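Local coordinates for putative endonuclease/exonuclease/phosphatase family protein (Bacteroides thetaiotaomicron, PDB 3MPR) that probably acts as a metal-dependent nuclease of the endonuclease/exonuclease/phosphatase family, with possible 3'-5' RNA exonuclease activity, at residues 120-125 / 139-144; 99-104 / 155-160; 174-179 / 228-233; 45-50 / 85-90. One frame throughout, in Å; residues are numbered along the deposited sequence.

Overall arrangement
The four contacts sample both sheets of the DNase I-like alpha/beta sandwich and one of its outer helices. Contact 4 comes first along the chain and lies in the seven-stranded sheet. Contact 1, a hairpin, is nested inside the loop closed by contact 2. Contact 3 follows. Contacts 1 and 3 pair strands of the six-stranded sheet, and contact 2 lays helix 148-164 against an outermost strand of it. The centres of contacts 1 and 2 are about 8 Å apart, those of contacts 2 and 4 about 19 Å. Asn140 of contact 1 joins the two sheets through Thr49 and Gln50 of contact 4. His142 and Asp178 both lie close to Glu51, a magnesium-binding residue, so contacts 1 and 3 reach the metal site.

Contact 1. Residues 120-125 / 139-144; sequences RICSWG and FNLHMD
The beta hairpin of strands 121-129 and 135-142 carries Arg120 to Asp144 and His142 at one end, beside the magnesium site of this DNase I-like fold. Arg120 grips Asp144 side-on, with NE and NH2 both on OD2, each 3.0 Å away. OD2 lies at the edge of the guanidinium, and the two planes are turned 76° apart. NE meets the anti lone pair, whereas NH2 comes from above the carboxylate plane. Leu118 N also bonds to OD2, and Gly147 N is among the backbone donors to OD1, which fixes the carboxylate. A bend at chi2 (-71°) folds the arginine chain back, and NH1 comes to rest over the centre of one His142 ring face, 3.8 Å above it. His142 itself lies against Glu51, which binds magnesium.

Further along, Ser123 and Asn140 form an antiparallel hydrogen-bonded pair, with Ser123 N 3.0 Å from Asn140 O. Asn140 OD1 reaches across to Thr176. A water bridges Ile121 N and His142 O. On the face with Leu141, Trp124 and Phe139 lie side by side and point the same way. Trp124 CB is 3.6 Å from Phe139 CD2, and Cys122 SG meets the edge of that ring, 3.8 Å from CD2.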
# COMPACT_ATOMS: atom_id res chain seq x y z
N ARG A 120 19.14 17.04 -19.11
CA ARG A 120 18.40 15.95 -18.49
C ARG A 120 19.38 14.81 -18.26
O ARG A 120 20.19 14.50 -19.14
CB ARG A 120 17.26 15.49 -19.40
CG ARG A 120 16.30 16.61 -19.81
CD ARG A 120 15.44 17.06 -18.64
NE ARG A 120 14.49 18.09 -19.03
CZ ARG A 120 13.42 18.45 -18.32
NH1 ARG A 120 13.17 17.86 -17.16
NH2 ARG A 120 12.61 19.41 -18.76
N ILE A 121 19.32 14.20 -17.09
CA ILE A 121 20.33 13.23 -16.72
C ILE A 121 19.69 11.87 -16.44
O ILE A 121 18.57 11.79 -15.92
CB ILE A 121 21.15 13.73 -15.49
CG1 ILE A 121 22.46 12.95 -15.35
CG2 ILE A 121 20.32 13.65 -14.20
CD1 ILE A 121 23.35 13.44 -14.20
N CYS A 122 20.39 10.82 -16.84
CA CYS A 122 20.03 9.46 -16.48
C CYS A 122 21.12 8.93 -15.56
O CYS A 122 22.31 8.97 -15.92
CB CYS A 122 19.90 8.58 -17.73
SG CYS A 122 19.58 6.85 -17.35
N SER A 123 20.74 8.49 -14.37
CA SER A 123 21.68 7.89 -13.43
C SER A 123 21.40 6.40 -13.35
O SER A 123 20.26 5.95 -13.49
CB SER A 123 21.55 8.52 -12.04
OG SER A 123 21.82 9.91 -12.09
N TRP A 124 22.45 5.61 -13.12
CA TRP A 124 22.28 4.17 -13.14
C TRP A 124 23.22 3.52 -12.15
O TRP A 124 24.22 4.12 -11.71
CB TRP A 124 22.53 3.64 -14.56
CG TRP A 124 23.94 3.94 -15.04
CD1 TRP A 124 24.36 5.06 -15.70
CD2 TRP A 124 25.09 3.12 -14.86
NE1 TRP A 124 25.72 4.98 -15.95
CE2 TRP A 124 26.18 3.78 -15.45
CE3 TRP A 124 25.30 1.87 -14.26
CZ2 TRP A 124 27.47 3.25 -15.44
CZ3 TRP A 124 26.57 1.33 -14.27
CH2 TRP A 124 27.65 2.03 -14.85
N GLY A 125 22.89 2.30 -11.79
CA GLY A 125 23.77 1.47 -10.99
C GLY A 125 23.68 0.05 -11.49
O GLY A 125 22.62 -0.41 -11.89
N PHE A 139 18.27 1.83 -14.16
CA PHE A 139 18.41 3.16 -14.74
C PHE A 139 17.26 4.04 -14.27
O PHE A 139 16.16 3.54 -14.09
CB PHE A 139 18.29 3.09 -16.27
CG PHE A 139 19.44 2.38 -16.94
CD1 PHE A 139 19.46 1.01 -17.04
CD2 PHE A 139 20.48 3.11 -17.49
CE1 PHE A 139 20.53 0.37 -17.68
CE2 PHE A 139 21.53 2.48 -18.12
CZ PHE A 139 21.55 1.12 -18.22
N ASN A 140 17.51 5.34 -14.14
CA ASN A 140 16.47 6.27 -13.71
C ASN A 140 16.67 7.62 -14.40
O ASN A 140 17.80 8.08 -14.52
CB ASN A 140 16.53 6.41 -12.19
CG ASN A 140 15.51 7.37 -11.64
OD1 ASN A 140 14.33 7.32 -11.99
ND2 ASN A 140 15.96 8.27 -10.76
N LEU A 141 15.59 8.24 -14.86
CA LEU A 141 15.72 9.49 -15.61
C LEU A 141 14.48 10.37 -15.49
O LEU A 141 13.47 9.97 -14.91
CB LEU A 141 16.02 9.21 -17.10
CG LEU A 141 15.02 8.38 -17.92
CD1 LEU A 141 13.75 9.17 -18.27
CD2 LEU A 141 15.66 7.88 -19.20
N HIS A 142 14.59 11.57 -16.04
CA HIS A 142 13.50 12.51 -16.10
C HIS A 142 13.62 13.20 -17.45
O HIS A 142 14.58 13.93 -17.69
CB HIS A 142 13.61 13.54 -14.97
CG HIS A 142 12.46 14.48 -14.89
ND1 HIS A 142 12.29 15.37 -13.84
CD2 HIS A 142 11.41 14.68 -15.72
CE1 HIS A 142 11.19 16.07 -14.04
NE2 HIS A 142 10.64 15.68 -15.18
N MSE A 143 12.66 12.93 -18.34
CA MSE A 143 12.69 13.40 -19.72
C MSE A 143 12.38 14.90 -19.86
O MSE A 143 11.82 15.51 -18.95
CB MSE A 143 11.66 12.61 -20.54
CG MSE A 143 11.95 11.14 -20.70
SE MSE A 143 13.44 10.91 -21.94
CE MSE A 143 12.86 9.26 -22.80
N ASP A 144 12.73 15.48 -21.00
CA ASP A 144 12.44 16.89 -21.24
C ASP A 144 10.97 17.05 -21.64
O ASP A 144 10.41 16.19 -22.31
CB ASP A 144 13.35 17.46 -22.33
CG ASP A 144 13.28 18.97 -22.41
OD1 ASP A 144 12.69 19.50 -23.37
OD2 ASP A 144 13.80 19.62 -21.49
O HOH W 1 16.73 15.30 -15.62

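Contact 2. Residues 99-104 / 155-160; sequences GDFWLS and AFLVQE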
# COMPACT_ATOMS: atom_id res chain seq x y z
N GLY A 99 27.01 5.14 -12.43
CA GLY A 99 27.36 6.24 -13.32
C GLY A 99 26.19 7.14 -13.66
O GLY A 99 25.08 6.97 -13.14
N ASP A 100 26.43 8.08 -14.56
CA ASP A 100 25.39 9.01 -15.03
C ASP A 100 25.76 9.39 -16.44
O ASP A 100 26.94 9.49 -16.78
CB ASP A 100 25.36 10.28 -14.18
CG ASP A 100 25.46 10.00 -12.69
OD1 ASP A 100 26.59 9.81 -12.20
OD2 ASP A 100 24.40 9.97 -12.00
N PHE A 101 24.75 9.62 -17.27
CA PHE A 101 24.96 10.19 -18.59
C PHE A 101 23.84 11.18 -18.90
O PHE A 101 22.70 10.99 -18.46
CB PHE A 101 25.09 9.09 -19.67
CG PHE A 101 23.90 8.15 -19.75
CD1 PHE A 101 23.86 7.00 -18.98
CD2 PHE A 101 22.87 8.38 -20.65
CE1 PHE A 101 22.78 6.12 -19.07
CE2 PHE A 101 21.79 7.51 -20.74
CZ PHE A 101 21.75 6.38 -19.95
N TRP A 102 24.16 12.23 -19.65
CA TRP A 102 23.14 13.20 -20.06
C TRP A 102 22.43 12.72 -21.31
O TRP A 102 23.01 12.02 -22.12
CB TRP A 102 23.75 14.60 -20.25
CG TRP A 102 23.99 15.27 -18.93
CD1 TRP A 102 23.18 16.17 -18.32
CD2 TRP A 102 25.06 15.02 -18.01
NE1 TRP A 102 23.69 16.52 -17.09
CE2 TRP A 102 24.85 15.83 -16.89
CE3 TRP A 102 26.20 14.20 -18.05
CZ2 TRP A 102 25.72 15.84 -15.80
CZ3 TRP A 102 27.07 14.22 -16.97
CH2 TRP A 102 26.83 15.03 -15.86
N LEU A 103 21.15 13.07 -21.43
CA LEU A 103 20.36 12.63 -22.56
C LEU A 103 20.57 13.63 -23.69
O LEU A 103 19.79 14.55 -23.90
CB LEU A 103 18.88 12.54 -22.16
CG LEU A 103 18.65 11.61 -20.96
CD1 LEU A 103 17.18 11.61 -20.52
CD2 LEU A 103 19.13 10.18 -21.27
N SER A 104 21.68 13.45 -24.41
CA SER A 104 22.07 14.37 -25.47
C SER A 104 23.03 13.71 -26.45
O SER A 104 23.39 12.54 -26.29
CB SER A 104 22.72 15.61 -24.88
OG SER A 104 24.02 15.32 -24.39
N ALA A 155 15.29 7.71 -25.68
CA ALA A 155 14.86 6.33 -25.49
C ALA A 155 15.87 5.37 -26.10
O ALA A 155 16.23 4.36 -25.49
CB ALA A 155 13.48 6.11 -26.07
N PHE A 156 16.35 5.70 -27.30
CA PHE A 156 17.31 4.82 -27.97
C PHE A 156 18.72 4.88 -27.38
O PHE A 156 19.43 3.88 -27.36
CB PHE A 156 17.30 5.05 -29.48
CG PHE A 156 16.02 4.60 -30.12
CD1 PHE A 156 15.72 3.25 -30.19
CD2 PHE A 156 15.10 5.52 -30.61
CE1 PHE A 156 14.54 2.82 -30.76
CE2 PHE A 156 13.92 5.09 -31.17
CZ PHE A 156 13.63 3.75 -31.25
N LEU A 157 19.11 6.04 -26.87
CA LEU A 157 20.40 6.17 -26.18
C LEU A 157 20.39 5.32 -24.91
O LEU A 157 21.37 4.65 -24.58
CB LEU A 157 20.67 7.63 -25.83
CG LEU A 157 21.77 7.91 -24.81
CD1 LEU A 157 23.13 7.41 -25.30
CD2 LEU A 157 21.83 9.41 -24.49
N VAL A 158 19.28 5.34 -24.19
CA VAL A 158 19.19 4.52 -23.00
C VAL A 158 19.33 3.04 -23.35
O VAL A 158 20.06 2.30 -22.69
CB VAL A 158 17.91 4.81 -22.18
CG1 VAL A 158 17.69 3.74 -21.13
CG2 VAL A 158 18.02 6.19 -21.54
N GLN A 159 18.66 2.61 -24.42
CA GLN A 159 18.77 1.23 -24.84
C GLN A 159 20.21 0.89 -25.28
O GLN A 159 20.69 -0.21 -25.05
CB GLN A 159 17.74 0.92 -25.92
CG GLN A 159 16.30 0.99 -25.39
CD GLN A 159 15.26 1.06 -26.48
OE1 GLN A 159 14.51 2.03 -26.59
NE2 GLN A 159 15.18 0.00 -27.28
N GLU A 160 20.91 1.83 -25.90
CA GLU A 160 22.33 1.57 -26.21
C GLU A 160 23.17 1.41 -24.94
O GLU A 160 24.02 0.52 -24.86
CB GLU A 160 22.90 2.65 -27.12
CG GLU A 160 22.33 2.61 -28.54
CD GLU A 160 22.62 1.30 -29.26
OE1 GLU A 160 23.78 1.08 -29.68
OE2 GLU A 160 21.69 0.47 -29.42
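The Phe101 ring turns its edge to Val158 of helix 148-164. Val158 CG2 lies near the ring plane, 4.1 Å from Phe101 CZ. Leu157 comes to the same ring obliquely, its CG 4.1 Å from Phe101 CE2. The two side chains slide past each other in opposite directions, while Phe101 and Val158 cross at about a right angle. Phe101 CG sits between its own backbone N and carbonyl carbon (chi1 57°), and its CB points to the helix. The other flat group is the indole of Trp102, a residue whose CB is directed away from the helix. Its NE1 bonds to Arg74 O.

In the DNase I-like sandwich this is where an outer helix covers a beta sheet. Strand 93-102 is an outermost strand of the six-stranded sheet. Residues 155-160 cross strand residues 99-102 at 150° between chain directions, with the segment axes 10.7 Å apart at closest approach. Apolar side chains make most of the contacts. No hydrogen bond crosses.

Beyond the strand the chain bends through an inverse gamma turn centred on Leu103, closed by a weak bond from Ser104 N to Trp102 O. Leu157 CD2 nestles against this turn. It lies 3.7 Å from Trp102 O and also touches Ser104 O and Leu103 CA. Leu103 CD2 lies 4.2 Å from Val158 CG2. Phe101 and Leu103 also touch Cys122 on the next strand, and Val158 touches Leu141. Leu103 CD2 is 4.3 Å from Leu157 CD2.

Contact 3. Residues 174-179 / 228-233; sequences ILTGDF and DHIFVS
Leu175 and Phe231 pair between antiparallel strands 173-178 and 228-232, inside the six-stranded sheet of the DNase I-like sandwich. Their two backbone bonds are short and fairly straight: Leu175 N to Phe231 O is 2.7 Å, and the return bond from Phe231 N to Leu175 O is 2.8 Å. Toward Gly177 and His229 the bonds are weak.

On the face of this pair, Phe179 makes the main bump. Its CB points to the other strand, and the ring folds back beside Gly177, which has no side chain to bar it. The Phe231 edge fits against one Phe179 face in a T-shaped stack at 88°, with Phe231 CE2 3.7 Å from Phe179 CZ. Leu175 fills the angle between the two rings: CD2 is 3.8 Å from Phe231 CD2, and CG lies at the Phe179 edge. His229 completes the aromatic cluster, its CD2 3.6 Å from Phe179 CD1. Phe191 adds a stack on Phe231.

The opposite face turns to the other sheet. Ile230 lies beside both Ile174 and Thr176, all pointing the same way, and touches Val9 of strand 5-13. Thr176 CG2 meets Ile230 CG1 at 3.8 Å. Thr176 OG1 bonds to Asn140. At the metal end, Asp178 lies close to Glu51, a magnesium ligand, and bonds to Asn13 and Asn180. Asp228 bonds to Thr213 through OD1, and its OD2 is 3.5 Å from Asp178 CB.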
# COMPACT_ATOMS: atom_id res chain seq x y z
N ILE A 174 16.27 -2.60 -15.37
CA ILE A 174 15.06 -1.97 -14.89
C ILE A 174 15.26 -0.50 -15.15
O ILE A 174 16.31 0.05 -14.82
CB ILE A 174 14.90 -2.19 -13.38
CG1 ILE A 174 14.81 -3.69 -13.08
CG2 ILE A 174 13.70 -1.37 -12.85
CD1 ILE A 174 14.85 -4.05 -11.58
N LEU A 175 14.26 0.15 -15.74
CA LEU A 175 14.30 1.58 -16.06
C LEU A 175 13.09 2.30 -15.46
O LEU A 175 11.95 1.96 -15.79
CB LEU A 175 14.28 1.78 -17.59
CG LEU A 175 14.00 3.19 -18.12
CD1 LEU A 175 15.10 4.16 -17.74
CD2 LEU A 175 13.81 3.17 -19.65
N THR A 176 13.34 3.26 -14.56
CA THR A 176 12.26 4.05 -13.95
C THR A 176 12.40 5.49 -14.39
O THR A 176 13.42 5.88 -14.94
CB THR A 176 12.36 4.05 -12.39
OG1 THR A 176 13.61 4.61 -11.98
CG2 THR A 176 12.24 2.63 -11.84
N GLY A 177 11.39 6.31 -14.14
CA GLY A 177 11.56 7.72 -14.42
C GLY A 177 10.26 8.47 -14.58
O GLY A 177 9.18 7.88 -14.58
N ASP A 178 10.39 9.79 -14.70
CA ASP A 178 9.29 10.65 -15.11
C ASP A 178 9.53 10.92 -16.60
O ASP A 178 10.50 11.58 -16.97
CB ASP A 178 9.33 11.95 -14.31
CG ASP A 178 8.24 12.95 -14.73
OD1 ASP A 178 7.64 12.79 -15.81
OD2 ASP A 178 8.01 13.92 -13.98
N PHE A 179 8.66 10.38 -17.43
CA PHE A 179 8.84 10.46 -18.88
C PHE A 179 8.07 11.63 -19.51
O PHE A 179 8.11 11.82 -20.72
CB PHE A 179 8.50 9.12 -19.54
CG PHE A 179 9.43 8.02 -19.12
CD1 PHE A 179 9.27 7.38 -17.90
CD2 PHE A 179 10.50 7.66 -19.93
CE1 PHE A 179 10.15 6.38 -17.50
CE2 PHE A 179 11.38 6.66 -19.55
CZ PHE A 179 11.21 6.02 -18.33
N ASP A 228 4.82 8.30 -15.49
CA ASP A 228 5.89 7.68 -14.73
C ASP A 228 5.78 6.19 -14.99
O ASP A 228 4.71 5.61 -14.80
CB ASP A 228 5.68 7.97 -13.24
CG ASP A 228 5.61 9.45 -12.95
OD1 ASP A 228 4.49 10.00 -12.82
OD2 ASP A 228 6.69 10.08 -12.90
N HIS A 229 6.87 5.58 -15.45
CA HIS A 229 6.83 4.18 -15.85
C HIS A 229 7.95 3.41 -15.19
O HIS A 229 8.97 3.99 -14.78
CB HIS A 229 7.04 4.03 -17.37
CG HIS A 229 6.08 4.81 -18.21
ND1 HIS A 229 4.73 4.52 -18.26
CD2 HIS A 229 6.27 5.86 -19.04
CE1 HIS A 229 4.13 5.36 -19.08
NE2 HIS A 229 5.04 6.18 -19.58
N ILE A 230 7.76 2.11 -15.10
CA ILE A 230 8.85 1.19 -14.81
C ILE A 230 8.92 0.19 -15.96
O ILE A 230 8.01 -0.61 -16.13
CB ILE A 230 8.66 0.49 -13.46
CG1 ILE A 230 8.60 1.55 -12.33
CG2 ILE A 230 9.78 -0.51 -13.20
CD1 ILE A 230 8.50 0.96 -10.92
N PHE A 231 9.98 0.27 -16.76
CA PHE A 231 10.19 -0.64 -17.87
C PHE A 231 11.21 -1.67 -17.43
O PHE A 231 12.16 -1.33 -16.70
CB PHE A 231 10.76 0.12 -19.08
CG PHE A 231 9.83 1.15 -19.67
CD1 PHE A 231 8.73 0.76 -20.42
CD2 PHE A 231 10.07 2.51 -19.50
CE1 PHE A 231 7.87 1.70 -20.98
CE2 PHE A 231 9.22 3.45 -20.06
CZ PHE A 231 8.13 3.05 -20.81
N VAL A 232 11.04 -2.92 -17.86
CA VAL A 232 11.97 -3.97 -17.46
C VAL A 232 12.32 -4.88 -18.63
O VAL A 232 11.55 -5.01 -19.57
CB VAL A 232 11.40 -4.85 -16.31
CG1 VAL A 232 11.12 -4.01 -15.07
CG2 VAL A 232 10.15 -5.59 -16.75
N SER A 233 13.48 -5.51 -18.56
CA SER A 233 13.81 -6.52 -19.57
C SER A 233 12.76 -7.63 -19.53
O SER A 233 12.21 -7.93 -18.48
CB SER A 233 15.22 -7.09 -19.31
OG SER A 233 16.21 -6.07 -19.31

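Contact 4. Residues 45-50 / 85-90; sequences DIFGTQ and AIFYRT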
# COMPACT_ATOMS: atom_id res chain seq x y z
N ASP A 45 12.62 -1.78 -2.13
CA ASP A 45 14.00 -2.24 -2.02
C ASP A 45 14.95 -1.26 -2.70
O ASP A 45 16.04 -0.98 -2.21
CB ASP A 45 14.17 -3.60 -2.71
CG ASP A 45 13.44 -4.72 -1.98
OD1 ASP A 45 13.20 -4.59 -0.76
OD2 ASP A 45 13.13 -5.72 -2.64
N ILE A 46 14.52 -0.77 -3.85
CA ILE A 46 15.29 0.16 -4.64
C ILE A 46 14.33 1.00 -5.46
O ILE A 46 13.38 0.48 -6.03
CB ILE A 46 16.30 -0.60 -5.52
CG1 ILE A 46 17.02 0.35 -6.48
CG2 ILE A 46 15.63 -1.72 -6.27
CD1 ILE A 46 18.34 -0.20 -6.95
N PHE A 47 14.56 2.30 -5.51
CA PHE A 47 13.64 3.15 -6.26
C PHE A 47 14.34 4.34 -6.90
O PHE A 47 15.30 4.86 -6.36
CB PHE A 47 12.45 3.61 -5.38
CG PHE A 47 12.83 4.38 -4.13
CD1 PHE A 47 13.31 3.74 -3.01
CD2 PHE A 47 12.62 5.75 -4.06
CE1 PHE A 47 13.61 4.45 -1.86
CE2 PHE A 47 12.92 6.47 -2.93
CZ PHE A 47 13.42 5.81 -1.81
N GLY A 48 13.84 4.74 -8.07
CA GLY A 48 14.30 5.91 -8.77
C GLY A 48 13.47 7.09 -8.32
O GLY A 48 12.25 6.98 -8.14
N THR A 49 14.14 8.21 -8.09
CA THR A 49 13.46 9.45 -7.76
C THR A 49 13.75 10.51 -8.81
O THR A 49 14.75 10.43 -9.51
CB THR A 49 13.93 9.99 -6.40
OG1 THR A 49 15.32 10.35 -6.47
CG2 THR A 49 13.70 8.95 -5.30
N GLN A 50 12.88 11.51 -8.91
CA GLN A 50 13.16 12.63 -9.79
C GLN A 50 12.94 13.96 -9.06
O GLN A 50 12.19 14.02 -8.07
CB GLN A 50 12.33 12.55 -11.08
CG GLN A 50 12.44 11.21 -11.81
CD GLN A 50 11.51 10.14 -11.26
OE1 GLN A 50 10.35 10.41 -10.92
NE2 GLN A 50 12.01 8.91 -11.18
N ALA A 85 18.18 10.67 -8.74
CA ALA A 85 18.85 9.84 -7.76
C ALA A 85 18.16 8.49 -7.55
O ALA A 85 16.93 8.43 -7.52
CB ALA A 85 18.99 10.57 -6.44
N ILE A 86 18.95 7.44 -7.39
CA ILE A 86 18.43 6.09 -7.09
C ILE A 86 18.72 5.75 -5.62
O ILE A 86 19.87 5.86 -5.18
CB ILE A 86 19.07 5.03 -8.02
CG1 ILE A 86 18.71 5.32 -9.48
CG2 ILE A 86 18.65 3.60 -7.63
CD1 ILE A 86 19.65 4.64 -10.50
N PHE A 87 17.68 5.39 -4.87
CA PHE A 87 17.83 4.99 -3.47
C PHE A 87 17.74 3.48 -3.39
O PHE A 87 17.00 2.85 -4.13
CB PHE A 87 16.70 5.60 -2.61
CG PHE A 87 16.91 7.06 -2.26
CD1 PHE A 87 16.65 8.05 -3.19
CD2 PHE A 87 17.31 7.43 -0.99
CE1 PHE A 87 16.83 9.38 -2.88
CE2 PHE A 87 17.49 8.76 -0.67
CZ PHE A 87 17.24 9.74 -1.62
N TYR A 88 18.50 2.88 -2.47
CA TYR A 88 18.46 1.43 -2.32
C TYR A 88 18.79 1.03 -0.89
O TYR A 88 19.42 1.79 -0.16
CB TYR A 88 19.43 0.76 -3.29
CG TYR A 88 20.87 1.11 -3.01
CD1 TYR A 88 21.39 2.34 -3.37
CD2 TYR A 88 21.71 0.22 -2.33
CE1 TYR A 88 22.71 2.68 -3.10
CE2 TYR A 88 23.02 0.55 -2.06
CZ TYR A 88 23.51 1.78 -2.45
OH TYR A 88 24.81 2.15 -2.17
N ARG A 89 18.34 -0.15 -0.47
CA ARG A 89 18.63 -0.66 0.87
C ARG A 89 20.04 -1.20 0.90
O ARG A 89 20.36 -2.12 0.16
CB ARG A 89 17.67 -1.79 1.24
CG ARG A 89 16.27 -1.31 1.55
CD ARG A 89 15.49 -2.40 2.24
NE ARG A 89 16.11 -2.80 3.51
CZ ARG A 89 15.47 -3.50 4.44
NH1 ARG A 89 14.21 -3.86 4.24
NH2 ARG A 89 16.09 -3.84 5.56
N THR A 90 20.88 -0.66 1.77
CA THR A 90 22.28 -1.07 1.76
C THR A 90 22.44 -2.50 2.28
O THR A 90 23.41 -3.19 1.95
CB THR A 90 23.20 -0.10 2.54
OG1 THR A 90 22.77 -0.01 3.90
CG2 THR A 90 23.18 1.29 1.91
O HOH W 2 12.38 -3.32 1.56
O HOH W 3 16.03 12.96 -7.47
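Phe87 places its CB over one face of the Phe47 ring, toward the rim, in a CH-pi contact 3.6 Å from the ring centroid. The two residues face each other on antiparallel strands 46-50 and 86-89, neighbours in the seven-stranded sheet of the DNase I-like fold. The ring planes are nearly parallel, 11° apart, but slid so far that they barely overlap. Phe47 CG lies between its backbone N and carbonyl carbon (chi1 59°), which lays the ring beside Phe87 CB. Thr49 CG2 comes obliquely to the Phe87 ring, 3.7 Å from CD1. On the other face, Ile46 CG1 packs on Ile86 CG2 at 3.8 Å, and Ile46 CD1 on Tyr88 CB.

Paired backbone bonds hold this first shell in line. Phe47 N to Phe87 O is 2.9 Å, and Phe87 N bonds back to Phe47 O. At one end Arg89 N bonds to Asp45 O. At the other, Ala85 O takes two donors from one residue, Thr49 N at 2.9 Å and Thr49 OG1 at 2.7 Å.

Farther out, Leu57 and Met60 of helix 54-63 cover Phe87, and Phe138 of the facing sheet packs on Ile46 and Ile86. Thr49 O bonds to Asn140 ND2, which ties this strand to the other sheet two residues before the magnesium ligand Glu51. Arg89 forms a salt bridge with Asp91. Asp45 OD2 bonds to Thr8 N. Arg89 NH1 also reaches a water in the guanidinium plane, and that water donates to Asp45 OD1 at 2.8 Å.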